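Local structure of ribonuclease (Nicotiana glutinosa, 1IYB) at residues P55-Y64 against S95-E106; E163-L174 against G197-P206. The protein acts as an RNA-degrading hydrolase of the ribonuclease T2 family, and binds guanosine-5'-monophosphate in its pocket. One frame throughout, in Å; residues are numbered along the deposited sequence.

Contact 1. Residues P55-Y64 against S95-E106. With 5GP (guanosine-5'-monophosphate), chain C.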
loop_
_atom_site.group_PDB
_atom_site.type_symbol
_atom_site.label_atom_id
_atom_site.label_comp_id
_atom_site.label_asym_id
_atom_site.label_seq_id
_atom_site.Cartn_x
_atom_site.Cartn_y
_atom_site.Cartn_z
ATOM N N PRO A 55 6.083 -2.364 -5.900
ATOM C CA PRO A 55 5.649 -3.507 -5.095
ATOM C C PRO A 55 5.848 -3.164 -3.620
ATOM O O PRO A 55 6.688 -2.331 -3.286
ATOM C CB PRO A 55 6.586 -4.615 -5.549
ATOM C CG PRO A 55 7.868 -3.864 -5.801
ATOM C CD PRO A 55 7.393 -2.621 -6.526
ATOM N N SER A 56 5.064 -3.783 -2.744
ATOM C CA SER A 56 5.207 -3.549 -1.307
ATOM C C SER A 56 4.776 -4.770 -0.501
ATOM O O SER A 56 3.860 -5.485 -0.901
ATOM C CB SER A 56 4.405 -2.315 -0.863
ATOM O OG SER A 56 3.029 -2.436 -1.171
ATOM N N ASN A 57 5.460 -4.997 0.624
ATOM C CA ASN A 57 5.195 -6.119 1.533
ATOM C C ASN A 57 5.191 -7.420 0.746
ATOM O O ASN A 57 4.204 -8.151 0.732
ATOM C CB ASN A 57 3.847 -5.936 2.230
ATOM C CG ASN A 57 3.748 -4.617 2.970
ATOM O OD1 ASN A 57 2.917 -3.770 2.641
ATOM N ND2 ASN A 57 4.594 -4.436 3.977
ATOM N N CYS A 58 6.326 -7.714 0.125
ATOM C CA CYS A 58 6.476 -8.876 -0.738
ATOM C C CYS A 58 6.729 -10.266 -0.155
ATOM O O CYS A 58 6.582 -11.254 -0.877
ATOM C CB CYS A 58 7.559 -8.566 -1.775
ATOM S SG CYS A 58 7.142 -7.150 -2.852
ATOM N N ASP A 59 7.102 -10.375 1.117
ATOM C CA ASP A 59 7.360 -11.702 1.682
ATOM C C ASP A 59 7.101 -11.784 3.181
ATOM O O ASP A 59 7.961 -11.445 3.996
ATOM C CB ASP A 59 8.804 -12.122 1.398
ATOM C CG ASP A 59 9.032 -13.613 1.611
ATOM O OD1 ASP A 59 8.212 -14.261 2.302
ATOM O OD2 ASP A 59 10.040 -14.139 1.090
ATOM N N SER A 60 5.914 -12.261 3.537
ATOM C CA SER A 60 5.522 -12.382 4.936
ATOM C C SER A 60 6.367 -13.380 5.722
ATOM O O SER A 60 6.346 -13.380 6.952
ATOM C CB SER A 60 4.053 -12.795 5.025
ATOM O OG SER A 60 3.863 -14.075 4.447
ATOM N N ASN A 61 7.106 -14.232 5.019
ATOM C CA ASN A 61 7.929 -15.225 5.693
ATOM C C ASN A 61 9.390 -14.826 5.810
ATOM O O ASN A 61 10.257 -15.651 6.105
ATOM C CB ASN A 61 7.776 -16.577 5.002
ATOM C CG ASN A 61 6.399 -17.164 5.226
ATOM O OD1 ASN A 61 5.976 -17.331 6.369
ATOM N ND2 ASN A 61 5.686 -17.458 4.147
ATOM N N SER A 62 9.649 -13.541 5.585
ATOM C CA SER A 62 10.989 -12.992 5.705
ATOM C C SER A 62 10.916 -11.797 6.651
ATOM O O SER A 62 11.156 -10.658 6.256
ATOM C CB SER A 62 11.513 -12.549 4.342
ATOM O OG SER A 62 12.775 -11.919 4.468
ATOM N N PRO A 63 10.569 -12.046 7.919
ATOM C CA PRO A 63 10.471 -10.958 8.896
ATOM C C PRO A 63 11.823 -10.335 9.226
ATOM O O PRO A 63 12.861 -10.978 9.101
ATOM C CB PRO A 63 9.833 -11.642 10.102
ATOM C CG PRO A 63 10.388 -13.016 10.024
ATOM C CD PRO A 63 10.277 -13.346 8.551
ATOM N N TYR A 64 11.799 -9.068 9.632
ATOM C CA TYR A 64 13.016 -8.361 10.006
ATOM C C TYR A 64 13.704 -9.130 11.134
ATOM O O TYR A 64 13.046 -9.578 12.078
ATOM C CB TYR A 64 12.665 -6.947 10.475
ATOM C CG TYR A 64 13.831 -6.146 11.012
ATOM C CD1 TYR A 64 14.879 -5.748 10.180
ATOM C CD2 TYR A 64 13.876 -5.769 12.354
ATOM C CE1 TYR A 64 15.943 -4.991 10.673
ATOM C CE2 TYR A 64 14.933 -5.013 12.855
ATOM C CZ TYR A 64 15.960 -4.627 12.011
ATOM O OH TYR A 64 16.998 -3.863 12.500
ATOM N N SER A 95 12.631 -2.097 10.747
ATOM C CA SER A 95 11.833 -3.292 10.481
ATOM C C SER A 95 10.794 -2.987 9.408
ATOM O O SER A 95 10.595 -3.771 8.485
ATOM C CB SER A 95 11.126 -3.766 11.752
ATOM O OG SER A 95 10.280 -4.872 11.473
ATOM N N HIS A 96 10.134 -1.840 9.541
ATOM C CA HIS A 96 9.122 -1.422 8.579
ATOM C C HIS A 96 9.702 -1.298 7.171
ATOM O O HIS A 96 9.099 -1.748 6.197
ATOM C CB HIS A 96 8.520 -0.079 9.005
ATOM C CG HIS A 96 7.632 0.537 7.971
ATOM N ND1 HIS A 96 6.374 0.055 7.687
ATOM C CD2 HIS A 96 7.836 1.576 7.126
ATOM C CE1 HIS A 96 5.839 0.770 6.712
ATOM N NE2 HIS A 96 6.707 1.700 6.353
ATOM N N GLU A 97 10.872 -0.682 7.057
ATOM C CA GLU A 97 11.487 -0.517 5.751
ATOM C C GLU A 97 11.872 -1.855 5.133
ATOM O O GLU A 97 11.726 -2.048 3.922
ATOM C CB GLU A 97 12.696 0.421 5.850
ATOM C CG GLU A 97 12.296 1.861 6.170
ATOM C CD GLU A 97 11.402 2.476 5.100
ATOM O OE1 GLU A 97 10.384 3.109 5.458
ATOM O OE2 GLU A 97 11.722 2.333 3.900
ATOM N N TRP A 98 12.350 -2.793 5.946
ATOM C CA TRP A 98 12.703 -4.093 5.393
ATOM C C TRP A 98 11.464 -4.859 4.943
ATOM O O TRP A 98 11.412 -5.379 3.828
ATOM C CB TRP A 98 13.470 -4.961 6.400
ATOM C CG TRP A 98 13.524 -6.390 5.934
ATOM C CD1 TRP A 98 12.746 -7.428 6.370
ATOM C CD2 TRP A 98 14.282 -6.899 4.828
ATOM N NE1 TRP A 98 12.963 -8.543 5.598
ATOM C CE2 TRP A 98 13.901 -8.248 4.643
ATOM C CE3 TRP A 98 15.242 -6.343 3.971
ATOM C CZ2 TRP A 98 14.447 -9.052 3.634
ATOM C CZ3 TRP A 98 15.785 -7.143 2.964
ATOM C CH2 TRP A 98 15.383 -8.483 2.806
ATOM N N GLU A 99 10.466 -4.930 5.814
ATOM C CA GLU A 99 9.259 -5.676 5.489
ATOM C C GLU A 99 8.439 -5.101 4.341
ATOM O O GLU A 99 7.922 -5.848 3.512
ATOM C CB GLU A 99 8.416 -5.845 6.755
ATOM C CG GLU A 99 9.193 -6.619 7.815
ATOM C CD GLU A 99 8.348 -7.107 8.974
ATOM O OE1 GLU A 99 8.919 -7.785 9.862
ATOM O OE2 GLU A 99 7.130 -6.820 9.003
ATOM N N LYS A 100 8.335 -3.780 4.262
ATOM C CA LYS A 100 7.566 -3.169 3.181
ATOM C C LYS A 100 8.329 -3.063 1.863
ATOM O O LYS A 100 7.764 -3.292 0.791
ATOM C CB LYS A 100 7.091 -1.767 3.576
ATOM C CG LYS A 100 6.317 -1.052 2.465
ATOM C CD LYS A 100 5.768 0.298 2.920
ATOM C CE LYS A 100 4.932 0.952 1.819
ATOM N NZ LYS A 100 4.341 2.262 2.233
ATOM N N HIS A 101 9.614 -2.727 1.942
ATOM C CA HIS A 101 10.423 -2.536 0.740
ATOM C C HIS A 101 11.533 -3.562 0.486
ATOM O O HIS A 101 11.667 -4.085 -0.623
ATOM C CB HIS A 101 11.031 -1.131 0.779
ATOM C CG HIS A 101 10.017 -0.026 0.760
ATOM N ND1 HIS A 101 9.256 0.267 -0.351
ATOM C CD2 HIS A 101 9.652 0.869 1.711
ATOM C CE1 HIS A 101 8.469 1.295 -0.086
ATOM N NE2 HIS A 101 8.690 1.680 1.158
ATOM N N GLY A 102 12.348 -3.829 1.503
ATOM C CA GLY A 102 13.434 -4.780 1.347
ATOM C C GLY A 102 13.021 -6.143 0.819
ATOM O O GLY A 102 13.691 -6.719 -0.039
ATOM N N THR A 103 11.919 -6.673 1.334
ATOM C CA THR A 103 11.450 -7.981 0.898
ATOM C C THR A 103 11.160 -8.025 -0.602
ATOM O O THR A 103 11.185 -9.096 -1.215
ATOM C CB THR A 103 10.173 -8.390 1.653
ATOM O OG1 THR A 103 9.160 -7.397 1.443
ATOM C CG2 THR A 103 10.458 -8.532 3.149
ATOM N N CYS A 104 10.886 -6.867 -1.194
ATOM C CA CYS A 104 10.587 -6.812 -2.618
ATOM C C CYS A 104 11.840 -6.849 -3.488
ATOM O O CYS A 104 11.749 -6.818 -4.718
ATOM C CB CYS A 104 9.749 -5.567 -2.929
ATOM S SG CYS A 104 8.138 -5.551 -2.065
ATOM N N ALA A 105 13.006 -6.931 -2.851
ATOM C CA ALA A 105 14.274 -7.003 -3.572
ATOM C C ALA A 105 15.120 -8.136 -2.995
ATOM O O ALA A 105 16.340 -8.146 -3.145
ATOM C CB ALA A 105 15.028 -5.679 -3.460
ATOM N N GLU A 106 14.451 -9.086 -2.341
ATOM C CA GLU A 106 15.094 -10.246 -1.717
ATOM C C GLU A 106 16.026 -11.032 -2.627
ATOM O O GLU A 106 16.979 -11.654 -2.158
ATOM C CB GLU A 106 14.035 -11.222 -1.198
ATOM C CG GLU A 106 13.422 -10.865 0.121
ATOM C CD GLU A 106 12.390 -11.888 0.562
ATOM O OE1 GLU A 106 11.959 -11.821 1.724
ATOM O OE2 GLU A 106 12.000 -12.751 -0.255
HETATM P P 5GP C . 7.362 4.242 3.530
HETATM O O1P 5GP C . 6.501 3.550 2.568
HETATM O O2P 5GP C . 8.753 3.642 3.592
HETATM O O3P 5GP C . 7.427 5.775 3.206
HETATM O "O5'" 5GP C . 6.776 4.198 5.059
HETATM C "C5'" 5GP C . 7.396 4.979 6.147
HETATM C "C4'" 5GP C . 6.712 4.813 7.525
HETATM O "O4'" 5GP C . 7.815 4.643 8.523
HETATM C "C3'" 5GP C . 5.899 5.964 8.111
HETATM O "O3'" 5GP C . 4.547 5.992 7.678
HETATM C "C2'" 5GP C . 5.986 5.768 9.629
HETATM O "O2'" 5GP C . 4.956 4.885 10.125
HETATM C "C1'" 5GP C . 7.383 5.199 9.811
HETATM N N9 5GP C . 8.452 6.051 10.420
HETATM C C8 5GP C . 9.133 5.892 11.608
HETATM N N7 5GP C . 10.101 6.757 11.826
HETATM C C5 5GP C . 10.045 7.559 10.668
HETATM C C6 5GP C . 10.862 8.685 10.318
HETATM O O6 5GP C . 11.781 9.183 10.958
HETATM N N1 5GP C . 10.487 9.230 9.050
HETATM C C2 5GP C . 9.457 8.725 8.259
HETATM N N2 5GP C . 9.274 9.395 7.102
HETATM N N3 5GP C . 8.689 7.668 8.584
HETATM C C4 5GP C . 9.040 7.136 9.805
HETATM O O HOH W 1 9.041 -0.999 -2.752
HETATM O O HOH W 2 6.990 -8.476 3.523
#

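Contact 2. Residues E163-L174 against G197-P206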
loop_
_atom_site.group_PDB
_atom_site.type_symbol
_atom_site.label_atom_id
_atom_site.label_comp_id
_atom_site.label_asym_id
_atom_site.label_seq_id
_atom_site.Cartn_x
_atom_site.Cartn_y
_atom_site.Cartn_z
ATOM N N GLU A 163 10.999 16.117 -3.159
ATOM C CA GLU A 163 9.658 16.071 -2.584
ATOM C C GLU A 163 9.551 17.118 -1.490
ATOM O O GLU A 163 10.470 17.279 -0.687
ATOM C CB GLU A 163 9.371 14.696 -1.975
ATOM C CG GLU A 163 7.938 14.534 -1.488
ATOM C CD GLU A 163 7.750 13.329 -0.584
ATOM O OE1 GLU A 163 8.556 12.381 -0.673
ATOM O OE2 GLU A 163 6.787 13.330 0.211
ATOM N N CYS A 164 8.423 17.818 -1.458
ATOM C CA CYS A 164 8.184 18.852 -0.463
ATOM C C CYS A 164 6.957 18.552 0.375
ATOM O O CYS A 164 6.081 17.794 -0.036
ATOM C CB CYS A 164 7.967 20.207 -1.149
ATOM S SG CYS A 164 9.433 20.830 -2.023
ATOM N N ASN A 165 6.922 19.128 1.569
ATOM C CA ASN A 165 5.764 19.009 2.440
ATOM C C ASN A 165 5.552 20.419 2.979
ATOM O O ASN A 165 6.235 21.351 2.549
ATOM C CB ASN A 165 5.967 17.963 3.556
ATOM C CG ASN A 165 6.944 18.395 4.642
ATOM O OD1 ASN A 165 6.966 17.799 5.723
ATOM N ND2 ASN A 165 7.755 19.399 4.368
ATOM N N VAL A 166 4.610 20.600 3.893
ATOM C CA VAL A 166 4.346 21.933 4.413
ATOM C C VAL A 166 4.614 22.028 5.906
ATOM O O VAL A 166 4.326 21.096 6.651
ATOM C CB VAL A 166 2.881 22.341 4.145
ATOM C CG1 VAL A 166 2.644 23.765 4.605
ATOM C CG2 VAL A 166 2.565 22.197 2.663
ATOM N N ASP A 167 5.175 23.154 6.336
ATOM C CA ASP A 167 5.456 23.358 7.752
ATOM C C ASP A 167 4.199 23.923 8.402
ATOM O O ASP A 167 3.138 23.950 7.782
ATOM C CB ASP A 167 6.640 24.316 7.940
ATOM C CG ASP A 167 6.337 25.735 7.483
ATOM O OD1 ASP A 167 7.275 26.559 7.466
ATOM O OD2 ASP A 167 5.171 26.032 7.151
ATOM N N GLU A 168 4.313 24.373 9.647
ATOM C CA GLU A 168 3.158 24.926 10.344
ATOM C C GLU A 168 2.732 26.266 9.751
ATOM O O GLU A 168 1.540 26.555 9.652
ATOM C CB GLU A 168 3.464 25.101 11.834
ATOM C CG GLU A 168 3.791 23.810 12.559
ATOM C CD GLU A 168 3.806 23.978 14.066
ATOM O OE1 GLU A 168 2.734 24.264 14.643
ATOM O OE2 GLU A 168 4.887 23.829 14.674
ATOM N N SER A 169 3.708 27.076 9.351
ATOM C CA SER A 169 3.427 28.390 8.778
ATOM C C SER A 169 2.851 28.317 7.363
ATOM O O SER A 169 2.568 29.347 6.748
ATOM C CB SER A 169 4.698 29.243 8.771
ATOM O OG SER A 169 5.178 29.455 10.090
ATOM N N GLY A 170 2.684 27.102 6.852
ATOM C CA GLY A 170 2.129 26.928 5.521
ATOM C C GLY A 170 3.134 27.022 4.388
ATOM O O GLY A 170 2.766 26.916 3.218
ATOM N N ASN A 171 4.404 27.220 4.727
ATOM C CA ASN A 171 5.450 27.328 3.718
ATOM C C ASN A 171 5.841 25.973 3.139
ATOM O O ASN A 171 5.915 24.975 3.858
ATOM C CB ASN A 171 6.695 27.994 4.310
ATOM C CG ASN A 171 6.481 29.461 4.631
ATOM O OD1 ASN A 171 7.403 30.149 5.066
ATOM N ND2 ASN A 171 5.263 29.946 4.418
ATOM N N SER A 172 6.079 25.950 1.830
ATOM C CA SER A 172 6.498 24.738 1.139
ATOM C C SER A 172 7.973 24.578 1.486
ATOM O O SER A 172 8.731 25.549 1.454
ATOM C CB SER A 172 6.324 24.906 -0.370
ATOM O OG SER A 172 6.708 23.734 -1.066
ATOM N N GLN A 173 8.389 23.359 1.814
ATOM C CA GLN A 173 9.772 23.136 2.208
ATOM C C GLN A 173 10.392 21.852 1.666
ATOM O O GLN A 173 9.692 20.877 1.379
ATOM C CB GLN A 173 9.856 23.123 3.734
ATOM C CG GLN A 173 8.949 22.077 4.359
ATOM C CD GLN A 173 8.955 22.101 5.875
ATOM O OE1 GLN A 173 8.401 21.206 6.514
ATOM N NE2 GLN A 173 9.568 23.124 6.458
ATOM N N LEU A 174 11.715 21.872 1.536
ATOM C CA LEU A 174 12.477 20.719 1.058
ATOM C C LEU A 174 12.324 19.612 2.095
ATOM O O LEU A 174 12.792 19.747 3.224
ATOM C CB LEU A 174 13.954 21.096 0.920
ATOM C CG LEU A 174 14.935 20.006 0.480
ATOM C CD1 LEU A 174 14.533 19.480 -0.884
ATOM C CD2 LEU A 174 16.346 20.572 0.444
ATOM N N GLY A 197 6.284 15.809 -6.798
ATOM C CA GLY A 197 7.042 16.434 -5.728
ATOM C C GLY A 197 6.248 17.355 -4.818
ATOM O O GLY A 197 6.548 17.455 -3.627
ATOM N N LYS A 198 5.240 18.026 -5.371
ATOM C CA LYS A 198 4.408 18.954 -4.605
ATOM C C LYS A 198 5.217 20.156 -4.122
ATOM O O LYS A 198 4.955 20.698 -3.047
ATOM C CB LYS A 198 3.778 18.251 -3.395
ATOM C CG LYS A 198 2.803 17.138 -3.743
ATOM C CD LYS A 198 2.184 16.539 -2.487
ATOM C CE LYS A 198 1.183 15.444 -2.826
ATOM N NZ LYS A 198 0.576 14.842 -1.600
ATOM N N CYS A 199 6.195 20.570 -4.921
ATOM C CA CYS A 199 7.042 21.705 -4.570
ATOM C C CYS A 199 6.699 22.968 -5.346
ATOM O O CYS A 199 6.215 22.905 -6.473
ATOM C CB CYS A 199 8.508 21.392 -4.854
ATOM S SG CYS A 199 9.278 20.056 -3.894
ATOM N N GLY A 200 6.971 24.116 -4.735
ATOM C CA GLY A 200 6.736 25.380 -5.405
ATOM C C GLY A 200 8.023 25.724 -6.131
ATOM O O GLY A 200 9.017 25.009 -5.985
ATOM N N SER A 201 8.021 26.798 -6.914
ATOM C CA SER A 201 9.219 27.203 -7.643
ATOM C C SER A 201 10.361 27.504 -6.670
ATOM O O SER A 201 11.531 27.263 -6.975
ATOM C CB SER A 201 8.923 28.436 -8.503
ATOM O OG SER A 201 8.438 29.505 -7.709
ATOM N N SER A 202 10.010 28.042 -5.504
ATOM C CA SER A 202 10.988 28.354 -4.468
ATOM C C SER A 202 10.513 27.691 -3.180
ATOM O O SER A 202 9.331 27.775 -2.832
ATOM C CB SER A 202 11.105 29.869 -4.265
ATOM O OG SER A 202 9.903 30.411 -3.751
ATOM N N ILE A 203 11.430 27.032 -2.480
ATOM C CA ILE A 203 11.088 26.334 -1.245
ATOM C C ILE A 203 12.042 26.607 -0.091
ATOM O O ILE A 203 13.215 26.919 -0.295
ATOM C CB ILE A 203 11.032 24.807 -1.475
ATOM C CG1 ILE A 203 12.390 24.305 -1.972
ATOM C CG2 ILE A 203 9.932 24.473 -2.473
ATOM C CD1 ILE A 203 12.446 22.801 -2.227
ATOM N N GLU A 204 11.527 26.472 1.126
ATOM C CA GLU A 204 12.319 26.699 2.327
ATOM C C GLU A 204 13.154 25.480 2.703
ATOM O O GLU A 204 12.751 24.342 2.473
ATOM C CB GLU A 204 11.404 27.050 3.507
ATOM C CG GLU A 204 12.122 27.029 4.852
ATOM C CD GLU A 204 11.179 27.100 6.040
ATOM O OE1 GLU A 204 10.189 26.334 6.073
ATOM O OE2 GLU A 204 11.438 27.914 6.951
ATOM N N PHE A 205 14.326 25.734 3.277
ATOM C CA PHE A 205 15.228 24.683 3.744
ATOM C C PHE A 205 15.359 25.043 5.226
ATOM O O PHE A 205 16.301 25.725 5.632
ATOM C CB PHE A 205 16.580 24.787 3.020
ATOM C CG PHE A 205 17.490 23.591 3.219
ATOM C CD1 PHE A 205 17.042 22.437 3.858
ATOM C CD2 PHE A 205 18.798 23.623 2.742
ATOM C CE1 PHE A 205 17.888 21.332 4.018
ATOM C CE2 PHE A 205 19.652 22.528 2.895
ATOM C CZ PHE A 205 19.194 21.380 3.536
ATOM N N PRO A 206 14.399 24.587 6.049
ATOM C CA PRO A 206 14.370 24.859 7.490
ATOM C C PRO A 206 15.539 24.354 8.316
ATOM O O PRO A 206 16.118 23.309 8.035
ATOM C CB PRO A 206 13.047 24.235 7.928
ATOM C CG PRO A 206 12.937 23.055 7.034
ATOM C CD PRO A 206 13.340 23.629 5.684
#

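Contact 1. Residues P55-Y64 against S95-E106
Ser95 lies over one face of the Tyr64 ring, its CA 3.9 Å from the ring centroid in a CH-pi contact offset toward the rim, while Trp98 CB comes to CD1 of the same ring at a slant. With Tyr64 CG turned away from its own N (chi1 175°), the ring is carried across the start of the 95-106 segment and flat against Ser95. The indole of Trp98 works by edge and face: NE1 gives a hydrogen bond to Ser62 O (2.9 Å), which lies in the ring plane, and the backbone of Gly102 and Thr103 lies against one face, toward its rim. Gly102 suits its place because a CB there would run into Trp98 CE3. His101 has Lys100 CG over the centre of one face; at its edge, ND1 meets a water that donates to Pro55 O, and NE2 gives a hydrogen bond to O1P of guanosine-5'-monophosphate.

Glu99, extended beyond CG, brings the anti lone pair of OE1 to Tyr64 N at 3.2 Å, nearly straight at 173°. A wider pi-type turn runs through 98-102, and the loop uses carbonyls there: Asn57 N bonds to Lys100 O (2.9 Å), while Thr103 OG1 donates to Glu99 O and accepts a weak bond from Cys58 N. Just after helix 91-102, the disulfide joins Cys58 SG to Cys104 SG (2.0 Å), with Pro55 CG packed on Cys104 CB.

The sequence from His96 to His101 matches the active-site segment known in T2 ribonucleases, consistent with its nucleotide contacts. Toward the loop, hydrogen bonds run both ways and Asp59 OD2 lies 2.8 Å from Glu106 OE2, consistent with a shared proton; toward the ligand, His96 NE2 donates to O5' and Lys100 NZ to O1P (2.5 Å), donors suited to a phosphate ester.

Contact 2. Residues E163-L174 against G197-P206
Ile203 is the main bump of this contact: its CD1 fits a hollow between Cys164 SG (3.6 Å) and Leu174 CB (3.9 Å), and its CG2 rests on Ser172 OG. CG1 sits between the backbone N and the carbonyl carbon (chi1 59°), which aims the longer branch inward; a branched aliphatic residue can fill both dents at once. Next along, Leu174 CD2 lies over one face of the Phe205 ring, 4.0 Å from the centroid, and Trp17 meets that ring edge-to-face. Pro206 presents CG to Gln173 NE2 at 3.4 Å, the two side chains crossing at about a right angle; this nitrogen's main partner is Asp23, with only a weak bond to Glu204 OE1.

The hollow lies on a beta hairpin, strands 163-166 and 172-174, whose second strand is crossed at 74° by strand 202-204, so that a single bridge forms, Gln173 with Glu204. Its two bonds run from Glu204 N to Ser172 O and from Leu174 N to Glu204 O (2.8 Å). At the other end, Gly197 O takes Cys164 N, and the Cys164-Cys199 disulfide follows.

At the hairpin turn Asp167 OD2 accepts from Asn171 N (2.8 Å), while OD1 faces Glu204 OE1, a like charge. A leucine in place of Asp167 would probably leave Asn171 N without this acceptor and the turn freer to shift. Strand 142-144 pairs with strand 202-204 beyond.

Contacts 1 and 2 lie on opposite sides of the chain's centre, their own centres about 30 Å apart, and share no helix or strand. Both are partly buried and both contain a disulfide, yet they differ in kind. Contact 1 ties a loop without regular structure to a helix that lines the ligand pocket, so polar bonds to the helix carbonyls and side chains dominate, and the second subunit reaches several of its residues. In contact 2 a hairpin of the four-stranded sheet meets a short strand from the chain's C-terminal part; aliphatic and aromatic packing carries more weight, and no other protein chain touches it. It holds no pocket residue, though Glu163's side chain lies about 8 Å from the nucleotide.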